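Local structure of nitrite reductase (Hyphomicrobium denitrificans, 2DV6) at residues T184-N189 against P266-N271; Q296-T301 against E324-N329. The protein probably reduces nitrite to nitric oxide with electrons taken from a cytochrome c, using bound copper. All blocks are in the same frame, centred on the assembly; numbering follows the deposited sequence.

Interaction 1. Residues T184-N189 against P266-N271; sequences TYWTFN and PTHITN. With CU (copper (II) ion), chain G.
Trp186 of strand 181-188 packs its indole against Thr267, His268 and Asn271, a buried contact that joins a strand of a cupredoxin domain to the short helix carrying a copper ligand. The six-membered ring of Trp186 comes edge-on to His268, with ring centroids 4.6 Å apart and planes at 59°, a T-shaped (edge-to-face) pair in which Trp186 CZ3 stands 3.4 Å above the plane of the imidazole, over its centre. At one corner of the same imidazole, His268 ND1 binds the copper ion at 2.1 Å. Metal bond and indole together probably limit rotation of the His268 ring. His219, Cys260 and Met273 complete the site, the ligand set characteristic of type 1 copper, and Trp186 also touches Met273.

Asn271 covers one indole face. Its side chain runs alongside that of Trp186 in the same direction, placing OD1 3.1 Å above the plane of the Trp186 ring, over its centre, while Asn271 CB makes an off-centre CH-pi contact 4.1 Å from the centroid of the five-membered ring. Thr267 adds a methyl group, CG2, 4.0 Å from Trp186 CZ3. The backbones are tied as well: Trp186 N donates to Asn271 O over 2.8 Å, reaching it from above the carbonyl plane. Trp186 CG stands anti to the carbonyl carbon (chi1 -60°), which leaves the indole on the side of this backbone N and hence beside Asn271. The Asn271 carbonyl oxygen also receives a CA-H...O contact from Tyr185.

Around the contact, Tyr185 and Thr187 pair through their backbones with strand 163-178, while the helix packs through Pro266 and Thr267 on Leu318 of helix 315-319 and through Ile269 on Leu418 of a second subunit.

Interaction 2. Residues Q296-T301 against E324-N329; sequences QGEIYT and EYFLFN
Ile299 O is gripped by two consecutive amides, Glu324 N at 3.0 Å and Tyr325 N at 3.1 Å, the first in the carbonyl plane and the second slightly tilted from it. This is a classic beta bulge at the end of an antiparallel pair of strands. Beyond it the ladder is regular: Ile299 N donates to Tyr325 O, and Gly297 and Leu327 form a doubly hydrogen-bonded pair whose shorter bond, Leu327 N to Gly297 O, measures 2.8 Å.

On one face Glu298 lies alongside Phe326, with Glu298 CG 3.7 Å from Phe326 CE1. A bend in the Glu298 chain (chi2 113°) turns the carboxylate so that OE1 accepts from Tyr300 OH at 2.6 Å, from above the carboxylate plane, while OE2 takes the amide of Phe360. With an alanine at Glu298, the Tyr300 hydroxyl and the Phe360 amide would probably lose their acceptor, and a gap would be likely to open beside Phe326.

On the other face, Ile299 CD1 meets Leu327 CD2 at 3.7 Å. Nearby, Thr301 OG1, hydrogen-bonded to Lys303 O, lies in the plane of the Tyr325 ring at its edge, 3.5 Å from CE1.

Within the chain, strand 325-328 lies at one edge of its sheet, next to strand 290-299; Ile299 and Tyr325 pack on strand 181-188, and Phe328 on Leu335 of helix 334-338.

In the fold
Interactions 1 and 2 lie side by side, their centres 11 Å apart, where the helix and strand around the type 1 site meet the sheet that contains strand 290-299. The helix of interaction 1 is tied to strand 290-299 by a probable hydrogen bond of 2.6 Å between Thr270 OG1 and Glu298 O. Packing adds to it: Ile299 CG1 lies 3.5 Å from Thr270 O, and Ile299 CD1 lies 3.7 Å from Tyr185 CE2. Interaction 1 holds the copper ligand His268 itself, whereas interaction 2 stands back from the metal, the side chain of Ile299 being about 11 Å from that of the ligand Met273. At the other end of the segment 296-301, the Gln296 side chain is about 9 Å from that of His416, a residue of a different copper site.

Interaction 1. Residues T184-N189 against P266-N271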
loop_
_atom_site.group_PDB
_atom_site.type_symbol
_atom_site.label_atom_id
_atom_site.label_comp_id
_atom_site.label_asym_id
_atom_site.label_seq_id
_atom_site.Cartn_x
_atom_site.Cartn_y
_atom_site.Cartn_z
ATOM N N THR A 184 -9.962 -29.431 -9.830
ATOM C CA THR A 184 -10.991 -29.926 -10.726
ATOM C C THR A 184 -10.488 -30.146 -12.149
ATOM O O THR A 184 -10.315 -29.180 -12.926
ATOM C CB THR A 184 -12.241 -29.004 -10.749
ATOM O OG1 THR A 184 -12.736 -28.865 -9.414
ATOM C CG2 THR A 184 -13.344 -29.628 -11.608
ATOM N N TYR A 185 -10.293 -31.424 -12.506
ATOM C CA TYR A 185 -9.877 -31.737 -13.840
ATOM C C TYR A 185 -11.083 -31.933 -14.772
ATOM O O TYR A 185 -12.169 -32.326 -14.348
ATOM C CB TYR A 185 -8.989 -32.990 -13.872
ATOM C CG TYR A 185 -7.597 -32.851 -13.274
ATOM C CD1 TYR A 185 -7.401 -32.864 -11.904
ATOM C CD2 TYR A 185 -6.478 -32.772 -14.108
ATOM C CE1 TYR A 185 -6.116 -32.786 -11.356
ATOM C CE2 TYR A 185 -5.189 -32.685 -13.583
ATOM C CZ TYR A 185 -5.020 -32.683 -12.208
ATOM O OH TYR A 185 -3.741 -32.642 -11.696
ATOM N N TRP A 186 -10.867 -31.676 -16.060
ATOM C CA TRP A 186 -11.858 -32.013 -17.067
ATOM C C TRP A 186 -11.137 -32.937 -18.011
ATOM O O TRP A 186 -10.038 -32.622 -18.485
ATOM C CB TRP A 186 -12.354 -30.762 -17.828
ATOM C CG TRP A 186 -13.012 -29.697 -16.955
ATOM C CD1 TRP A 186 -13.418 -29.812 -15.652
ATOM C CD2 TRP A 186 -13.383 -28.380 -17.371
ATOM N NE1 TRP A 186 -13.981 -28.631 -15.228
ATOM C CE2 TRP A 186 -13.992 -27.744 -16.272
ATOM C CE3 TRP A 186 -13.233 -27.664 -18.561
ATOM C CZ2 TRP A 186 -14.455 -26.401 -16.330
ATOM C CZ3 TRP A 186 -13.706 -26.343 -18.615
ATOM C CH2 TRP A 186 -14.286 -25.730 -17.513
ATOM N N THR A 187 -11.736 -34.073 -18.303
ATOM C CA THR A 187 -10.964 -35.131 -18.929
ATOM C C THR A 187 -11.755 -35.835 -20.012
ATOM O O THR A 187 -12.978 -35.828 -20.009
ATOM C CB THR A 187 -10.606 -36.238 -17.900
ATOM O OG1 THR A 187 -11.826 -36.863 -17.482
ATOM C CG2 THR A 187 -9.864 -35.674 -16.668
ATOM N N PHE A 188 -11.020 -36.472 -20.916
ATOM C CA PHE A 188 -11.555 -37.566 -21.722
ATOM C C PHE A 188 -11.337 -38.882 -20.974
ATOM O O PHE A 188 -10.201 -39.264 -20.710
ATOM C CB PHE A 188 -10.860 -37.611 -23.090
ATOM C CG PHE A 188 -11.144 -36.411 -23.951
ATOM C CD1 PHE A 188 -12.420 -36.234 -24.535
ATOM C CD2 PHE A 188 -10.140 -35.459 -24.193
ATOM C CE1 PHE A 188 -12.686 -35.125 -25.363
ATOM C CE2 PHE A 188 -10.384 -34.347 -25.002
ATOM C CZ PHE A 188 -11.661 -34.163 -25.587
ATOM N N ASN A 189 -12.433 -39.556 -20.621
ATOM C CA ASN A 189 -12.407 -40.901 -20.000
ATOM C C ASN A 189 -11.712 -40.914 -18.650
ATOM O O ASN A 189 -11.089 -41.912 -18.278
ATOM C CB ASN A 189 -11.782 -41.939 -20.931
ATOM C CG ASN A 189 -12.764 -42.465 -22.017
ATOM O OD1 ASN A 189 -13.868 -41.946 -22.230
ATOM N ND2 ASN A 189 -12.353 -43.505 -22.682
ATOM N N PRO A 266 -8.546 -22.719 -24.318
ATOM C CA PRO A 266 -7.367 -22.908 -23.420
ATOM C C PRO A 266 -7.755 -23.315 -22.004
ATOM O O PRO A 266 -6.987 -23.990 -21.342
ATOM C CB PRO A 266 -6.683 -21.536 -23.404
ATOM C CG PRO A 266 -7.638 -20.581 -24.010
ATOM C CD PRO A 266 -8.586 -21.358 -24.883
ATOM N N THR A 267 -8.941 -22.910 -21.547
ATOM C CA THR A 267 -9.465 -23.415 -20.275
ATOM C C THR A 267 -9.772 -24.930 -20.268
ATOM O O THR A 267 -9.400 -25.619 -19.336
ATOM C CB THR A 267 -10.745 -22.675 -19.878
ATOM O OG1 THR A 267 -10.497 -21.242 -19.822
ATOM C CG2 THR A 267 -11.265 -23.213 -18.523
ATOM N N HIS A 268 -10.469 -25.441 -21.285
ATOM C CA HIS A 268 -10.736 -26.877 -21.363
ATOM C C HIS A 268 -9.429 -27.679 -21.470
ATOM O O HIS A 268 -9.315 -28.761 -20.888
ATOM C CB HIS A 268 -11.715 -27.217 -22.532
ATOM C CG HIS A 268 -13.127 -26.744 -22.281
ATOM N ND1 HIS A 268 -14.162 -27.606 -21.993
ATOM C CD2 HIS A 268 -13.647 -25.498 -22.191
ATOM C CE1 HIS A 268 -15.265 -26.923 -21.757
ATOM N NE2 HIS A 268 -14.980 -25.638 -21.856
ATOM N N ILE A 269 -8.459 -27.153 -22.220
ATOM C CA ILE A 269 -7.154 -27.802 -22.381
ATOM C C ILE A 269 -6.351 -27.786 -21.083
ATOM O O ILE A 269 -5.896 -28.852 -20.611
ATOM C CB ILE A 269 -6.334 -27.182 -23.521
ATOM C CG1 ILE A 269 -6.945 -27.567 -24.852
ATOM C CG2 ILE A 269 -4.844 -27.640 -23.475
ATOM C CD1 ILE A 269 -6.369 -26.760 -26.018
ATOM N N THR A 270 -6.218 -26.624 -20.449
ATOM C CA THR A 270 -5.441 -26.622 -19.193
ATOM C C THR A 270 -6.049 -27.608 -18.154
ATOM O O THR A 270 -5.311 -28.255 -17.423
ATOM C CB THR A 270 -5.242 -25.196 -18.550
ATOM O OG1 THR A 270 -4.429 -25.327 -17.368
ATOM C CG2 THR A 270 -6.561 -24.574 -18.120
ATOM N N ASN A 271 -7.379 -27.716 -18.102
ATOM C CA ASN A 271 -8.025 -28.597 -17.126
ATOM C C ASN A 271 -7.835 -30.104 -17.399
ATOM O O ASN A 271 -8.225 -30.932 -16.582
ATOM C CB ASN A 271 -9.522 -28.300 -17.002
ATOM C CG ASN A 271 -9.817 -26.966 -16.349
ATOM O OD1 ASN A 271 -10.893 -26.380 -16.569
ATOM N ND2 ASN A 271 -8.897 -26.480 -15.537
HETATM CU CU CU G . -14.226 -29.579 -22.713
#

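Interaction 2. Residues Q296-T301 against E324-N329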
loop_
_atom_site.group_PDB
_atom_site.type_symbol
_atom_site.label_atom_id
_atom_site.label_comp_id
_atom_site.label_asym_id
_atom_site.label_seq_id
_atom_site.Cartn_x
_atom_site.Cartn_y
_atom_site.Cartn_z
ATOM N N GLN A 296 2.535 -33.382 -22.190
ATOM C CA GLN A 296 2.864 -32.298 -21.274
ATOM C C GLN A 296 1.748 -31.253 -21.274
ATOM O O GLN A 296 1.162 -30.958 -22.327
ATOM C CB GLN A 296 4.157 -31.645 -21.735
ATOM C CG GLN A 296 4.535 -30.405 -20.998
ATOM C CD GLN A 296 5.918 -30.010 -21.339
ATOM O OE1 GLN A 296 6.742 -30.877 -21.667
ATOM N NE2 GLN A 296 6.205 -28.691 -21.298
ATOM N N GLY A 297 1.407 -30.755 -20.094
ATOM C CA GLY A 297 0.471 -29.641 -19.997
ATOM C C GLY A 297 0.792 -28.755 -18.808
ATOM O O GLY A 297 1.637 -29.107 -17.976
ATOM N N GLU A 298 0.068 -27.638 -18.714
ATOM C CA GLU A 298 0.232 -26.641 -17.658
ATOM C C GLU A 298 -1.043 -26.478 -16.886
ATOM O O GLU A 298 -2.132 -26.602 -17.445
ATOM C CB GLU A 298 0.593 -25.250 -18.222
ATOM C CG GLU A 298 1.747 -25.223 -19.245
ATOM C CD GLU A 298 1.296 -24.851 -20.638
ATOM O OE1 GLU A 298 0.329 -24.057 -20.761
ATOM O OE2 GLU A 298 1.927 -25.321 -21.617
ATOM N N ILE A 299 -0.899 -26.121 -15.619
ATOM C CA ILE A 299 -2.032 -25.771 -14.803
ATOM C C ILE A 299 -1.749 -24.421 -14.122
ATOM O O ILE A 299 -0.614 -24.130 -13.727
ATOM C CB ILE A 299 -2.449 -26.958 -13.831
ATOM C CG1 ILE A 299 -3.180 -28.071 -14.643
ATOM C CG2 ILE A 299 -3.324 -26.452 -12.720
ATOM C CD1 ILE A 299 -3.716 -29.258 -13.792
ATOM N N TYR A 300 -2.784 -23.607 -14.010
ATOM C CA TYR A 300 -2.637 -22.207 -13.593
ATOM C C TYR A 300 -3.468 -21.993 -12.330
ATOM O O TYR A 300 -4.619 -21.686 -12.408
ATOM C CB TYR A 300 -3.103 -21.257 -14.724
ATOM C CG TYR A 300 -2.314 -21.388 -16.018
ATOM C CD1 TYR A 300 -2.601 -22.410 -16.940
ATOM C CD2 TYR A 300 -1.273 -20.499 -16.325
ATOM C CE1 TYR A 300 -1.861 -22.560 -18.135
ATOM C CE2 TYR A 300 -0.549 -20.622 -17.537
ATOM C CZ TYR A 300 -0.829 -21.664 -18.420
ATOM O OH TYR A 300 -0.110 -21.777 -19.609
ATOM N N THR A 301 -2.863 -22.159 -11.166
ATOM C CA THR A 301 -3.606 -22.169 -9.932
ATOM C C THR A 301 -3.457 -20.795 -9.260
ATOM O O THR A 301 -2.505 -20.053 -9.523
ATOM C CB THR A 301 -3.082 -23.247 -8.998
ATOM O OG1 THR A 301 -1.676 -23.111 -8.917
ATOM C CG2 THR A 301 -3.388 -24.632 -9.510
ATOM N N GLU A 324 1.686 -22.386 -12.988
ATOM C CA GLU A 324 2.210 -22.788 -11.694
ATOM C C GLU A 324 2.708 -24.226 -11.722
ATOM O O GLU A 324 3.661 -24.558 -11.026
ATOM C CB GLU A 324 1.139 -22.635 -10.607
ATOM C CG GLU A 324 0.793 -21.172 -10.335
ATOM C CD GLU A 324 1.962 -20.392 -9.690
ATOM O OE1 GLU A 324 2.897 -21.009 -9.144
ATOM O OE2 GLU A 324 1.952 -19.160 -9.742
ATOM N N TYR A 325 2.016 -25.083 -12.468
ATOM C CA TYR A 325 2.357 -26.493 -12.569
ATOM C C TYR A 325 2.632 -26.832 -14.019
ATOM O O TYR A 325 1.898 -26.391 -14.907
ATOM C CB TYR A 325 1.220 -27.376 -12.052
ATOM C CG TYR A 325 0.985 -27.273 -10.545
ATOM C CD1 TYR A 325 0.233 -26.232 -10.000
ATOM C CD2 TYR A 325 1.505 -28.240 -9.672
ATOM C CE1 TYR A 325 0.030 -26.145 -8.607
ATOM C CE2 TYR A 325 1.320 -28.152 -8.303
ATOM C CZ TYR A 325 0.591 -27.131 -7.775
ATOM O OH TYR A 325 0.413 -27.092 -6.409
ATOM N N PHE A 326 3.698 -27.593 -14.257
ATOM C CA PHE A 326 3.979 -28.158 -15.569
ATOM C C PHE A 326 4.004 -29.671 -15.326
ATOM O O PHE A 326 4.700 -30.135 -14.370
ATOM C CB PHE A 326 5.360 -27.764 -16.071
ATOM C CG PHE A 326 5.447 -26.405 -16.660
ATOM C CD1 PHE A 326 5.250 -26.223 -18.024
ATOM C CD2 PHE A 326 5.770 -25.320 -15.870
ATOM C CE1 PHE A 326 5.362 -24.945 -18.602
ATOM C CE2 PHE A 326 5.891 -24.057 -16.443
ATOM C CZ PHE A 326 5.676 -23.888 -17.813
ATOM N N LEU A 327 3.281 -30.419 -16.158
ATOM C CA LEU A 327 2.955 -31.793 -15.821
ATOM C C LEU A 327 3.121 -32.793 -16.965
ATOM O O LEU A 327 2.742 -32.488 -18.113
ATOM C CB LEU A 327 1.499 -31.821 -15.403
ATOM C CG LEU A 327 0.947 -31.564 -13.987
ATOM C CD1 LEU A 327 1.936 -31.271 -12.838
ATOM C CD2 LEU A 327 -0.247 -30.641 -14.061
ATOM N N PHE A 328 3.676 -33.982 -16.653
ATOM C CA PHE A 328 3.640 -35.112 -17.576
ATOM C C PHE A 328 2.429 -35.939 -17.132
ATOM O O PHE A 328 2.309 -36.268 -15.972
ATOM C CB PHE A 328 4.915 -35.989 -17.515
ATOM C CG PHE A 328 6.129 -35.384 -18.193
ATOM C CD1 PHE A 328 6.010 -34.734 -19.427
ATOM C CD2 PHE A 328 7.416 -35.501 -17.605
ATOM C CE1 PHE A 328 7.149 -34.165 -20.065
ATOM C CE2 PHE A 328 8.525 -34.958 -18.237
ATOM C CZ PHE A 328 8.387 -34.262 -19.459
ATOM N N ASN A 329 1.532 -36.274 -18.059
ATOM C CA ASN A 329 0.440 -37.223 -17.746
ATOM C C ASN A 329 -0.326 -36.903 -16.466
ATOM O O ASN A 329 -0.529 -37.788 -15.609
ATOM C CB ASN A 329 0.961 -38.676 -17.774
ATOM C CG ASN A 329 1.376 -39.102 -19.166
ATOM O OD1 ASN A 329 1.631 -38.245 -20.002
ATOM N ND2 ASN A 329 1.432 -40.422 -19.444
#